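Local atomic coordinates of L-iditol 2-dehydrogenase (Clostridium scindens, PDB entry 4OH1), a protein that probably oxidises L-iditol and related polyols with NAD+ as a zinc-dependent member of the alcohol dehydrogenase family. Residues P29-A43 with G129-I141. Residues are numbered along the deposited sequence; the frame is centred on the assembly and turned at random.
Sequences PEPKDEEIRIKVVYA and GFSEYAVYHMSQI
Strands 35-43 and 133-137 run antiparallel, their axes 151° apart, with Ile36-Tyr136 and Ile38-Ala134 as hydrogen-bonded pairs. Val40 N to Glu132 O (2.9 Å) extends the ladder, and a water donates to both Val40 O and Glu132 O. At the other end Met138 N binds Glu34 O. That carbonyl oxygen also lies over one face of the His137 ring. His137 has CG anti to its own N (chi1 -172°), which brings the ring alongside Glu34. NE2 of His137 then donates to the anti lone pair of Glu34 OE1 at 2.8 Å, while Ser139 OG meets ND1; the two partners fix the ring's rotation. On one sheet face Val135 CG2 packs between Arg37 CB and Pro29 CB, 3.8 Å from each. Arg37 NE and NH2 both grip Pro29 O, and NH2 also forms a salt bridge with Glu30 OE2, whose OE1 pairs with Lys82. Lys39 CG lies 3.5 Å from Tyr133 CE2. On the other face Ile38 CD1 meets Ile141 CD1 tip to tip (3.9 Å), and Ile36 CD1 touches Ile141 CG1. The pair belongs to the GroES-like domain. Strand 75-83 flanks 35-43 on its other edge, where Asp81 salt-bridges Arg37, and helix 85-89 packs on Glu34 and Ile36.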
ATOM      1  N   PRO A  29      36.417  -2.047  26.060  1.00 51.95           N
ATOM      2  CA  PRO A  29      35.757  -3.299  25.659  1.00 48.97           C
ATOM      3  C   PRO A  29      36.445  -3.971  24.453  1.00 49.66           C
ATOM      4  O   PRO A  29      37.145  -3.319  23.680  1.00 50.40           O
ATOM      5  CB  PRO A  29      34.346  -2.844  25.305  1.00 51.39           C
ATOM      6  CG  PRO A  29      34.511  -1.483  24.786  1.00 50.80           C
ATOM      7  CD  PRO A  29      35.624  -0.872  25.672  1.00 50.75           C
ATOM      8  N   GLU A  30      36.221  -5.267  24.296  1.00 49.06           N
ATOM      9  CA  GLU A  30      36.921  -6.091  23.327  1.00 50.04           C
ATOM     10  C   GLU A  30      35.897  -6.778  22.472  1.00 48.08           C
ATOM     11  O   GLU A  30      34.970  -7.331  22.981  1.00 52.70           O
ATOM     12  CB  GLU A  30      37.756  -7.156  24.080  1.00 54.23           C
ATOM     13  CG  GLU A  30      39.100  -6.652  24.646  1.00 58.75           C
ATOM     14  CD  GLU A  30      39.929  -5.943  23.583  1.00 64.46           C
ATOM     15  OE1 GLU A  30      39.758  -6.275  22.393  1.00 72.01           O
ATOM     16  OE2 GLU A  30      40.733  -5.041  23.900  1.00 65.55           O
ATOM     17  N   PRO A  31      36.032  -6.732  21.163  1.00 48.00           N
ATOM     18  CA  PRO A  31      35.010  -7.398  20.357  1.00 48.25           C
ATOM     19  C   PRO A  31      35.249  -8.885  20.155  1.00 51.45           C
ATOM     20  O   PRO A  31      36.355  -9.275  19.869  1.00 48.91           O
ATOM     21  CB  PRO A  31      35.153  -6.725  19.019  1.00 48.03           C
ATOM     22  CG  PRO A  31      36.577  -6.245  19.004  1.00 48.73           C
ATOM     23  CD  PRO A  31      36.905  -5.869  20.369  1.00 47.76           C
ATOM     24  N   LYS A  32      34.193  -9.686  20.252  1.00 54.08           N
ATOM     25  CA  LYS A  32      34.235 -11.090  19.817  1.00 54.67           C
ATOM     26  C   LYS A  32      34.310 -11.153  18.294  1.00 52.88           C
ATOM     27  O   LYS A  32      34.440 -10.118  17.652  1.00 48.66           O
ATOM     28  CB  LYS A  32      32.986 -11.825  20.237  1.00 56.46           C
ATOM     29  CG  LYS A  32      32.621 -11.689  21.653  1.00 60.71           C
ATOM     30  CD  LYS A  32      31.541 -12.715  21.969  1.00 68.99           C
ATOM     31  CE  LYS A  32      30.733 -12.355  23.186  1.00 72.07           C
ATOM     32  NZ  LYS A  32      31.592 -11.800  24.263  1.00 77.45           N
ATOM     33  N   ASP A  33      34.230 -12.362  17.717  1.00 52.64           N
ATOM     34  CA  ASP A  33      34.450 -12.579  16.251  1.00 53.89           C
ATOM     35  C   ASP A  33      33.498 -11.770  15.328  1.00 50.58           C
ATOM     36  O   ASP A  33      33.920 -11.244  14.281  1.00 48.48           O
ATOM     37  CB  ASP A  33      34.336 -14.077  15.891  1.00 56.08           C
ATOM     38  CG  ASP A  33      35.455 -14.931  16.516  1.00 59.96           C
ATOM     39  OD1 ASP A  33      36.453 -14.378  16.993  1.00 59.53           O
ATOM     40  OD2 ASP A  33      35.327 -16.164  16.534  1.00 62.84           O
ATOM     41  N   GLU A  34      32.242 -11.667  15.743  1.00 46.58           N
ATOM     42  CA  GLU A  34      31.252 -10.961  14.957  1.00 49.27           C
ATOM     43  C   GLU A  34      30.994  -9.522  15.384  1.00 48.62           C
ATOM     44  O   GLU A  34      30.050  -8.894  14.869  1.00 43.70           O
ATOM     45  CB  GLU A  34      29.953 -11.751  14.952  1.00 51.25           C
ATOM     46  CG  GLU A  34      30.151 -13.120  14.349  1.00 53.09           C
ATOM     47  CD  GLU A  34      28.867 -13.833  14.102  1.00 53.08           C
ATOM     48  OE1 GLU A  34      27.769 -13.256  14.283  1.00 52.85           O
ATOM     49  OE2 GLU A  34      28.954 -14.997  13.729  1.00 58.74           O
ATOM     50  N   GLU A  35      31.840  -9.001  16.281  1.00 43.48           N
ATOM     51  CA  GLU A  35      31.628  -7.695  16.868  1.00 42.32           C
ATOM     52  C   GLU A  35      32.638  -6.717  16.352  1.00 40.31           C
ATOM     53  O   GLU A  35      33.606  -7.101  15.729  1.00 39.90           O
ATOM     54  CB  GLU A  35      31.706  -7.760  18.391  1.00 44.76           C
ATOM     55  CG  GLU A  35      30.497  -8.414  19.014  1.00 46.52           C
ATOM     56  CD  GLU A  35      30.603  -8.595  20.532  1.00 50.88           C
ATOM     57  OE1 GLU A  35      31.699  -8.613  21.127  1.00 57.41           O
ATOM     58  OE2 GLU A  35      29.541  -8.745  21.141  1.00 59.84           O
ATOM     59  N   ILE A  36      32.395  -5.439  16.629  1.00 40.17           N
ATOM     60  CA  ILE A  36      33.168  -4.345  16.084  1.00 39.30           C
ATOM     61  C   ILE A  36      33.247  -3.328  17.189  1.00 42.49           C
ATOM     62  O   ILE A  36      32.237  -3.028  17.845  1.00 42.19           O
ATOM     63  CB  ILE A  36      32.431  -3.707  14.881  1.00 41.84           C
ATOM     64  CG1 ILE A  36      32.237  -4.733  13.769  1.00 44.28           C
ATOM     65  CG2 ILE A  36      33.203  -2.544  14.350  1.00 40.93           C
ATOM     66  CD1 ILE A  36      31.696  -4.154  12.528  1.00 45.23           C
ATOM     67  N   ARG A  37      34.430  -2.763  17.393  1.00 43.97           N
ATOM     68  CA  ARG A  37      34.579  -1.699  18.335  1.00 41.67           C
ATOM     69  C   ARG A  37      34.722  -0.398  17.574  1.00 40.58           C
ATOM     70  O   ARG A  37      35.481  -0.293  16.600  1.00 39.19           O
ATOM     71  CB  ARG A  37      35.781  -1.926  19.225  1.00 47.33           C
ATOM     72  CG  ARG A  37      35.939  -0.810  20.238  1.00 52.60           C
ATOM     73  CD  ARG A  37      37.400  -0.562  20.534  1.00 57.32           C
ATOM     74  NE  ARG A  37      37.869  -1.611  21.357  1.00 55.36           N
ATOM     75  CZ  ARG A  37      39.107  -2.104  21.366  1.00 58.52           C
ATOM     76  NH1 ARG A  37      40.079  -1.652  20.580  1.00 57.51           N
ATOM     77  NH2 ARG A  37      39.355  -3.085  22.197  1.00 54.08           N
ATOM     78  N   ILE A  38      33.967   0.590  18.045  1.00 36.88           N
ATOM     79  CA  ILE A  38      33.932   1.918  17.492  1.00 41.45           C
ATOM     80  C   ILE A  38      34.660   2.836  18.400  1.00 37.93           C
ATOM     81  O   ILE A  38      34.456   2.834  19.604  1.00 36.80           O
ATOM     82  CB  ILE A  38      32.445   2.536  17.443  1.00 45.82           C
ATOM     83  CG1 ILE A  38      31.489   1.658  16.707  1.00 51.37           C
ATOM     84  CG2 ILE A  38      32.421   3.870  16.779  1.00 50.50           C
ATOM     85  CD1 ILE A  38      32.131   1.073  15.505  1.00 56.01           C
ATOM     86  N   LYS A  39      35.430   3.703  17.815  1.00 38.69           N
ATOM     87  CA  LYS A  39      35.870   4.838  18.531  1.00 41.90           C
ATOM     88  C   LYS A  39      34.804   5.914  18.292  1.00 41.62           C
ATOM     89  O   LYS A  39      34.624   6.367  17.155  1.00 40.91           O
ATOM     90  CB  LYS A  39      37.173   5.336  17.982  1.00 45.72           C
ATOM     91  CG  LYS A  39      37.754   6.338  18.863  1.00 52.00           C
ATOM     92  CD  LYS A  39      38.666   7.294  18.179  1.00 59.69           C
ATOM     93  CE  LYS A  39      39.357   8.090  19.277  1.00 65.35           C
ATOM     94  NZ  LYS A  39      40.149   9.160  18.674  1.00 77.42           N
ATOM     95  N   VAL A  40      34.173   6.376  19.372  1.00 39.12           N
ATOM     96  CA  VAL A  40      33.038   7.250  19.226  1.00 38.33           C
ATOM     97  C   VAL A  40      33.548   8.659  19.088  1.00 38.57           C
ATOM     98  O   VAL A  40      34.359   9.106  19.867  1.00 35.84           O
ATOM     99  CB  VAL A  40      32.087   7.119  20.388  1.00 37.25           C
ATOM    100  CG1 VAL A  40      30.834   7.975  20.146  1.00 39.93           C
ATOM    101  CG2 VAL A  40      31.658   5.674  20.542  1.00 39.48           C
ATOM    102  N   VAL A  41      33.053   9.357  18.072  1.00 38.13           N
ATOM    103  CA  VAL A  41      33.459  10.740  17.829  1.00 38.39           C
ATOM    104  C   VAL A  41      32.358  11.751  18.221  1.00 37.40           C
ATOM    105  O   VAL A  41      32.627  12.734  18.902  1.00 37.93           O
ATOM    106  CB  VAL A  41      33.893  10.908  16.372  1.00 38.84           C
ATOM    107  CG1 VAL A  41      34.175  12.410  16.035  1.00 37.84           C
ATOM    108  CG2 VAL A  41      35.075  10.030  16.113  1.00 39.06           C
ATOM    109  N   TYR A  42      31.112  11.485  17.828  1.00 36.19           N
ATOM    110  CA  TYR A  42      30.005  12.312  18.251  1.00 34.29           C
ATOM    111  C   TYR A  42      28.901  11.465  18.809  1.00 35.65           C
ATOM    112  O   TYR A  42      28.550  10.429  18.252  1.00 35.24           O
ATOM    113  CB  TYR A  42      29.497  13.121  17.079  1.00 34.29           C
ATOM    114  CG  TYR A  42      30.298  14.340  16.796  1.00 33.98           C
ATOM    115  CD1 TYR A  42      30.073  15.490  17.507  1.00 37.58           C
ATOM    116  CD2 TYR A  42      31.250  14.366  15.784  1.00 36.08           C
ATOM    117  CE1 TYR A  42      30.804  16.635  17.270  1.00 41.07           C
ATOM    118  CE2 TYR A  42      31.984  15.539  15.504  1.00 36.88           C
ATOM    119  CZ  TYR A  42      31.747  16.652  16.273  1.00 41.07           C
ATOM    120  OH  TYR A  42      32.416  17.830  16.081  1.00 50.49           O
ATOM    121  N   ALA A  43      28.357  11.926  19.923  1.00 35.94           N
ATOM    122  CA  ALA A  43      27.179  11.336  20.513  1.00 35.10           C
ATOM    123  C   ALA A  43      26.118  12.442  20.764  1.00 37.54           C
ATOM    124  O   ALA A  43      26.408  13.533  21.223  1.00 38.35           O
ATOM    125  CB  ALA A  43      27.507  10.674  21.749  1.00 35.46           C
ATOM    126  N   GLY A 129      26.488   4.676  24.050  1.00 42.29           N
ATOM    127  CA  GLY A 129      26.781   5.803  23.217  1.00 39.00           C
ATOM    128  C   GLY A 129      27.697   6.806  23.831  1.00 40.81           C
ATOM    129  O   GLY A 129      28.540   7.347  23.144  1.00 40.78           O
ATOM    130  N   PHE A 130      27.539   7.040  25.131  1.00 41.25           N
ATOM    131  CA  PHE A 130      28.309   8.043  25.838  1.00 40.40           C
ATOM    132  C   PHE A 130      29.596   7.457  26.482  1.00 42.71           C
ATOM    133  O   PHE A 130      29.906   7.626  27.675  1.00 41.79           O
ATOM    134  CB  PHE A 130      27.400   8.712  26.858  1.00 42.06           C
ATOM    135  CG  PHE A 130      26.333   9.567  26.229  1.00 43.35           C
ATOM    136  CD1 PHE A 130      26.673  10.648  25.424  1.00 42.68           C
ATOM    137  CD2 PHE A 130      24.990   9.309  26.462  1.00 45.44           C
ATOM    138  CE1 PHE A 130      25.694  11.433  24.850  1.00 43.99           C
ATOM    139  CE2 PHE A 130      24.016  10.098  25.882  1.00 44.31           C
ATOM    140  CZ  PHE A 130      24.386  11.167  25.073  1.00 42.48           C
ATOM    141  N   SER A 131      30.354   6.816  25.612  1.00 41.74           N
ATOM    142  CA  SER A 131      31.533   6.092  25.921  1.00 43.07           C
ATOM    143  C   SER A 131      32.561   6.411  24.836  1.00 39.52           C
ATOM    144  O   SER A 131      32.223   6.583  23.702  1.00 39.85           O
ATOM    145  CB  SER A 131      31.145   4.626  25.896  1.00 43.46           C
ATOM    146  OG  SER A 131      32.180   3.884  26.380  1.00 51.55           O
ATOM    147  N   GLU A 132      33.828   6.451  25.155  1.00 40.50           N
ATOM    148  CA  GLU A 132      34.833   6.729  24.131  1.00 39.99           C
ATOM    149  C   GLU A 132      34.993   5.586  23.147  1.00 39.32           C
ATOM    150  O   GLU A 132      35.345   5.822  21.998  1.00 36.51           O
ATOM    151  CB  GLU A 132      36.174   7.016  24.787  1.00 45.07           C
ATOM    152  CG  GLU A 132      36.201   8.360  25.474  1.00 44.95           C
ATOM    153  CD  GLU A 132      37.540   8.599  26.147  1.00 50.01           C
ATOM    154  OE1 GLU A 132      38.062   7.643  26.797  1.00 46.34           O
ATOM    155  OE2 GLU A 132      38.022   9.761  26.036  1.00 50.40           O
ATOM    156  N   TYR A 133      34.718   4.351  23.586  1.00 39.04           N
ATOM    157  CA  TYR A 133      34.780   3.193  22.701  1.00 40.28           C
ATOM    158  C   TYR A 133      33.609   2.319  23.018  1.00 42.71           C
ATOM    159  O   TYR A 133      33.295   2.098  24.183  1.00 43.51           O
ATOM    160  CB  TYR A 133      36.079   2.365  22.900  1.00 43.19           C
ATOM    161  CG  TYR A 133      37.329   3.141  22.568  1.00 42.37           C
ATOM    162  CD1 TYR A 133      37.912   3.970  23.494  1.00 45.31           C
ATOM    163  CD2 TYR A 133      37.861   3.120  21.287  1.00 45.21           C
ATOM    164  CE1 TYR A 133      39.007   4.714  23.166  1.00 48.34           C
ATOM    165  CE2 TYR A 133      38.966   3.872  20.961  1.00 46.01           C
ATOM    166  CZ  TYR A 133      39.533   4.643  21.899  1.00 46.53           C
ATOM    167  OH  TYR A 133      40.616   5.401  21.574  1.00 51.72           O
ATOM    168  N   ALA A 134      32.954   1.816  21.999  1.00 39.83           N
ATOM    169  CA  ALA A 134      31.821   0.936  22.262  1.00 42.90           C
ATOM    170  C   ALA A 134      31.813  -0.192  21.268  1.00 40.05           C
ATOM    171  O   ALA A 134      32.229   0.005  20.125  1.00 39.69           O
ATOM    172  CB  ALA A 134      30.520   1.723  22.166  1.00 42.41           C
ATOM    173  N   VAL A 135      31.289  -1.344  21.696  1.00 39.68           N
ATOM    174  CA  VAL A 135      31.269  -2.548  20.902  1.00 39.47           C
ATOM    175  C   VAL A 135      29.837  -2.893  20.545  1.00 38.69           C
ATOM    176  O   VAL A 135      28.924  -2.786  21.377  1.00 39.95           O
ATOM    177  CB  VAL A 135      31.949  -3.746  21.659  1.00 39.60           C
ATOM    178  CG1 VAL A 135      31.661  -5.083  20.986  1.00 40.27           C
ATOM    179  CG2 VAL A 135      33.455  -3.529  21.700  1.00 42.69           C
ATOM    180  N   TYR A 136      29.649  -3.362  19.318  1.00 38.17           N
ATOM    181  CA  TYR A 136      28.342  -3.729  18.816  1.00 36.45           C
ATOM    182  C   TYR A 136      28.533  -4.960  17.940  1.00 37.90           C
ATOM    183  O   TYR A 136      29.612  -5.198  17.410  1.00 37.07           O
ATOM    184  CB  TYR A 136      27.780  -2.574  17.940  1.00 35.18           C
ATOM    185  CG  TYR A 136      27.495  -1.282  18.671  1.00 36.51           C
ATOM    186  CD1 TYR A 136      26.254  -1.025  19.270  1.00 37.11           C
ATOM    187  CD2 TYR A 136      28.487  -0.339  18.839  1.00 38.23           C
ATOM    188  CE1 TYR A 136      26.026   0.178  20.006  1.00 36.43           C
ATOM    189  CE2 TYR A 136      28.258   0.837  19.531  1.00 37.61           C
ATOM    190  CZ  TYR A 136      27.038   1.096  20.100  1.00 37.03           C
ATOM    191  OH  TYR A 136      26.914   2.274  20.789  1.00 39.50           O
ATOM    192  N   HIS A 137      27.454  -5.687  17.692  1.00 38.71           N
ATOM    193  CA  HIS A 137      27.487  -6.777  16.714  1.00 41.23           C
ATOM    194  C   HIS A 137      27.544  -6.169  15.329  1.00 39.75           C
ATOM    195  O   HIS A 137      26.974  -5.104  15.096  1.00 40.53           O
ATOM    196  CB  HIS A 137      26.249  -7.647  16.867  1.00 41.12           C
ATOM    197  CG  HIS A 137      26.290  -8.882  16.045  1.00 41.99           C
ATOM    198  ND1 HIS A 137      25.638  -8.983  14.837  1.00 42.51           N
ATOM    199  CD2 HIS A 137      26.878 -10.078  16.258  1.00 42.64           C
ATOM    200  CE1 HIS A 137      25.845 -10.183  14.324  1.00 41.62           C
ATOM    201  NE2 HIS A 137      26.585 -10.872  15.176  1.00 40.90           N
HETATM  202  N   MSE A 138      28.239  -6.814  14.414  1.00 38.79           N
HETATM  203  CA  MSE A 138      28.381  -6.277  13.066  1.00 38.88           C
HETATM  204  C   MSE A 138      27.030  -5.904  12.385  1.00 37.70           C
HETATM  205  O   MSE A 138      26.965  -4.977  11.644  1.00 36.84           O
HETATM  206  CB  MSE A 138      29.148  -7.284  12.204  1.00 40.93           C
HETATM  207  CG  MSE A 138      28.435  -8.606  11.995  1.00 44.43           C
HETATM  208 SE   MSE A 138      29.651 -10.014  11.253  0.75 50.42          SE
HETATM  209  CE  MSE A 138      28.285 -11.449  11.036  1.00 48.88           C
ATOM    210  N   SER A 139      25.960  -6.622  12.677  1.00 36.19           N
ATOM    211  CA  SER A 139      24.660  -6.313  12.191  1.00 37.63           C
ATOM    212  C   SER A 139      24.167  -4.947  12.647  1.00 36.87           C
ATOM    213  O   SER A 139      23.307  -4.398  12.017  1.00 33.48           O
ATOM    214  CB  SER A 139      23.655  -7.352  12.635  1.00 41.18           C
ATOM    215  OG  SER A 139      23.403  -7.290  14.045  1.00 41.76           O
ATOM    216  N   GLN A 140      24.784  -4.358  13.663  1.00 37.82           N
ATOM    217  CA  GLN A 140      24.371  -3.061  14.165  1.00 34.70           C
ATOM    218  C   GLN A 140      25.158  -1.960  13.559  1.00 34.66           C
ATOM    219  O   GLN A 140      24.905  -0.850  13.891  1.00 33.14           O
ATOM    220  CB  GLN A 140      24.535  -2.999  15.691  1.00 35.16           C
ATOM    221  CG  GLN A 140      23.708  -4.061  16.382  1.00 37.90           C
ATOM    222  CD  GLN A 140      23.900  -4.110  17.885  1.00 40.86           C
ATOM    223  OE1 GLN A 140      24.657  -4.945  18.380  1.00 42.88           O
ATOM    224  NE2 GLN A 140      23.182  -3.257  18.621  1.00 38.88           N
ATOM    225  N   ILE A 141      26.128  -2.236  12.696  1.00 34.57           N
ATOM    226  CA  ILE A 141      27.075  -1.205  12.304  1.00 33.41           C
ATOM    227  C   ILE A 141      26.886  -0.851  10.880  1.00 31.89           C
ATOM    228  O   ILE A 141      26.896  -1.749  10.051  1.00 31.58           O
ATOM    229  CB  ILE A 141      28.536  -1.699  12.493  1.00 36.27           C
ATOM    230  CG1 ILE A 141      28.847  -1.867  13.968  1.00 38.86           C
ATOM    231  CG2 ILE A 141      29.528  -0.770  11.863  1.00 37.63           C
ATOM    232  CD1 ILE A 141      28.727  -0.617  14.797  1.00 41.18           C
TER
HETATM  233  O   HOH W   1      36.255   8.282  21.681  1.00 38.46           O